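Local coordinates for tyrosinase (PDB 5ZRD), which uses a pair of copper ions to hydroxylate monophenols and oxidise the resulting catechols to quinones, at residues A[93-98]-A[387-392]. Sequence-based numbering, arbitrary orientation.
Sequences WHRMYV and EDCINI. With CU (copper (II) ion), chain J.
Arg95 and Met96, on helix 90-108, which carries the copper ligand His94, meet Cys389 and Ile392 in a buried contact that ties this helix to the loop between strand 383-385 and helix 392-396. Arg95 leaves the helix with CG anti to the backbone N (chi1 174°) and bends at chi3, which delivers its guanidinium edge to the loop backbone. There NH1 donates a nearly straight hydrogen bond to the carbonyl O of Cys389 (2.9 Å, 171°), the acceptor lying in the guanidinium plane. Ile392 crosses the arginine at about a right angle and lays its CG2 methyl over the centre of one guanidinium face, 3.4 Å from Arg95 NE. Alongside, Met96 SD lies 3.6 Å from Cys389 CB and Met96 CG 3.8 Å from Cys389 SG; the methionine chain, bent at chi2 and chi3, curls its sulfur toward the loop. Beyond the two segments, Arg95 NE forms a salt bridge with Asp324 and NH1 a hydrogen bond with Gln331, both on helix 315-334, which also carries the copper ligand His320. On the preceding residue, His94 NE2 binds copper at 2.2 Å and shares that ion with His57 and His85. The buried guanidinium is thus held by the in-plane bond to Cys389 O, with the Ile392 methyl over one face, and by the bonds to Asp324 and Gln331; its charge is probably balanced, at least in part, by Asp324, linking the helix that bears His94 to both the loop and helix 315-334.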
loop_
_atom_site.group_PDB
_atom_site.type_symbol
_atom_site.label_atom_id
_atom_site.label_comp_id
_atom_site.label_asym_id
_atom_site.label_seq_id
_atom_site.Cartn_x
_atom_site.Cartn_y
_atom_site.Cartn_z
ATOM N N TRP A 93 -12.117 -29.173 10.190
ATOM C CA TRP A 93 -12.158 -27.918 10.922
ATOM C C TRP A 93 -13.469 -27.847 11.677
ATOM O O TRP A 93 -13.449 -27.490 12.861
ATOM C CB TRP A 93 -11.970 -26.685 10.039
ATOM C CG TRP A 93 -11.872 -25.437 10.849
ATOM C CD1 TRP A 93 -10.732 -24.902 11.377
ATOM C CD2 TRP A 93 -12.961 -24.610 11.300
ATOM N NE1 TRP A 93 -11.034 -23.773 12.086
ATOM C CE2 TRP A 93 -12.394 -23.584 12.085
ATOM C CE3 TRP A 93 -14.348 -24.643 11.133
ATOM C CZ2 TRP A 93 -13.160 -22.600 12.695
ATOM C CZ3 TRP A 93 -15.108 -23.668 11.736
ATOM C CH2 TRP A 93 -14.517 -22.658 12.499
ATOM N N HIS A 94 -14.573 -28.146 10.982
ATOM C CA HIS A 94 -15.878 -28.044 11.637
ATOM C C HIS A 94 -16.005 -29.137 12.690
ATOM O O HIS A 94 -16.682 -28.919 13.658
ATOM C CB HIS A 94 -17.046 -28.078 10.659
ATOM C CG HIS A 94 -17.107 -26.836 9.865
ATOM N ND1 HIS A 94 -16.272 -26.632 8.835
ATOM C CD2 HIS A 94 -17.853 -25.715 10.000
ATOM C CE1 HIS A 94 -16.482 -25.422 8.342
ATOM N NE2 HIS A 94 -17.472 -24.847 9.024
ATOM N N ARG A 95 -15.334 -30.276 12.512
ATOM C CA ARG A 95 -15.346 -31.319 13.538
ATOM C C ARG A 95 -14.808 -30.738 14.844
ATOM O O ARG A 95 -15.407 -30.949 15.897
ATOM C CB ARG A 95 -14.523 -32.542 13.109
ATOM C CG ARG A 95 -14.342 -33.628 14.171
ATOM C CD ARG A 95 -13.899 -34.938 13.540
ATOM N NE ARG A 95 -15.015 -35.627 12.911
ATOM C CZ ARG A 95 -14.943 -36.740 12.192
ATOM N NH1 ARG A 95 -13.783 -37.357 12.043
ATOM N NH2 ARG A 95 -16.054 -37.250 11.679
ATOM N N MET A 96 -13.691 -30.035 14.761
ATOM C CA MET A 96 -13.084 -29.508 15.928
ATOM C C MET A 96 -13.930 -28.349 16.476
ATOM O O MET A 96 -14.044 -28.172 17.718
ATOM C CB MET A 96 -11.659 -29.046 15.645
ATOM C CG MET A 96 -10.713 -30.207 15.427
ATOM S SD MET A 96 -10.820 -31.457 16.732
ATOM C CE MET A 96 -10.564 -30.389 18.153
ATOM N N TYR A 97 -14.554 -27.592 15.573
ATOM C CA TYR A 97 -15.360 -26.441 15.996
ATOM C C TYR A 97 -16.478 -26.933 16.895
ATOM O O TYR A 97 -16.715 -26.362 17.970
ATOM C CB TYR A 97 -15.918 -25.666 14.804
ATOM C CG TYR A 97 -16.577 -24.334 15.077
ATOM C CD1 TYR A 97 -16.323 -23.586 16.218
ATOM C CD2 TYR A 97 -17.429 -23.787 14.140
ATOM C CE1 TYR A 97 -16.901 -22.340 16.429
ATOM C CE2 TYR A 97 -17.980 -22.533 14.308
ATOM C CZ TYR A 97 -17.724 -21.811 15.459
ATOM O OH TYR A 97 -18.303 -20.598 15.621
ATOM N N VAL A 98 -17.122 -27.995 16.464
ATOM C CA VAL A 98 -18.265 -28.505 17.202
ATOM C C VAL A 98 -17.779 -29.061 18.535
ATOM O O VAL A 98 -18.438 -28.923 19.564
ATOM C CB VAL A 98 -19.005 -29.603 16.437
ATOM C CG1 VAL A 98 -20.136 -30.170 17.283
ATOM C CG2 VAL A 98 -19.541 -29.093 15.116
ATOM N N GLU A 387 -4.932 -34.392 11.825
ATOM C CA GLU A 387 -4.363 -35.724 12.171
ATOM C C GLU A 387 -4.855 -36.112 13.570
ATOM O O GLU A 387 -5.023 -37.271 13.849
ATOM C CB GLU A 387 -2.837 -35.716 11.988
ATOM C CG GLU A 387 -2.225 -37.087 11.719
ATOM C CD GLU A 387 -2.098 -37.572 10.273
ATOM O OE1 GLU A 387 -1.436 -36.872 9.473
ATOM O OE2 GLU A 387 -2.613 -38.689 9.959
ATOM N N ASP A 388 -5.179 -35.112 14.390
ATOM C CA ASP A 388 -5.710 -35.291 15.729
ATOM C C ASP A 388 -7.211 -35.612 15.822
ATOM O O ASP A 388 -7.654 -35.883 16.934
ATOM C CB ASP A 388 -5.452 -34.019 16.544
ATOM C CG ASP A 388 -3.977 -33.668 16.632
ATOM O OD1 ASP A 388 -3.194 -34.576 16.975
ATOM O OD2 ASP A 388 -3.586 -32.511 16.325
ATOM N N CYS A 389 -7.986 -35.611 14.711
ATOM C CA CYS A 389 -9.486 -35.812 14.809
ATOM C C CYS A 389 -10.035 -36.661 13.658
ATOM O O CYS A 389 -11.214 -36.517 13.205
ATOM C CB CYS A 389 -10.237 -34.489 14.867
ATOM S SG CYS A 389 -9.861 -33.381 13.484
ATOM N N ILE A 390 -9.234 -37.631 13.241
ATOM C CA ILE A 390 -9.713 -38.591 12.244
ATOM C C ILE A 390 -10.712 -39.563 12.894
ATOM O O ILE A 390 -11.825 -39.801 12.394
ATOM C CB ILE A 390 -8.524 -39.284 11.559
ATOM C CG1 ILE A 390 -7.603 -38.228 10.937
ATOM C CG2 ILE A 390 -9.008 -40.307 10.537
ATOM C CD1 ILE A 390 -6.382 -38.763 10.258
ATOM N N ASN A 391 -10.353 -40.112 14.033
ATOM C CA ASN A 391 -11.185 -41.117 14.621
ATOM C C ASN A 391 -11.848 -40.510 15.849
ATOM O O ASN A 391 -11.180 -40.314 16.879
ATOM C CB ASN A 391 -10.394 -42.367 15.009
ATOM C CG ASN A 391 -11.294 -43.462 15.536
ATOM O OD1 ASN A 391 -12.196 -43.200 16.329
ATOM N ND2 ASN A 391 -11.093 -44.680 15.060
ATOM N N ILE A 392 -13.143 -40.239 15.749
ATOM C CA ILE A 392 -13.773 -39.529 16.853
ATOM C C ILE A 392 -13.775 -40.397 18.137
ATOM O O ILE A 392 -13.761 -39.824 19.212
ATOM C CB ILE A 392 -15.200 -39.047 16.503
ATOM C CG1 ILE A 392 -16.124 -40.202 16.143
ATOM C CG2 ILE A 392 -15.174 -37.983 15.418
ATOM C CD1 ILE A 392 -17.572 -39.797 15.985
HETATM CU CU CU J . -18.256 -22.934 8.386
#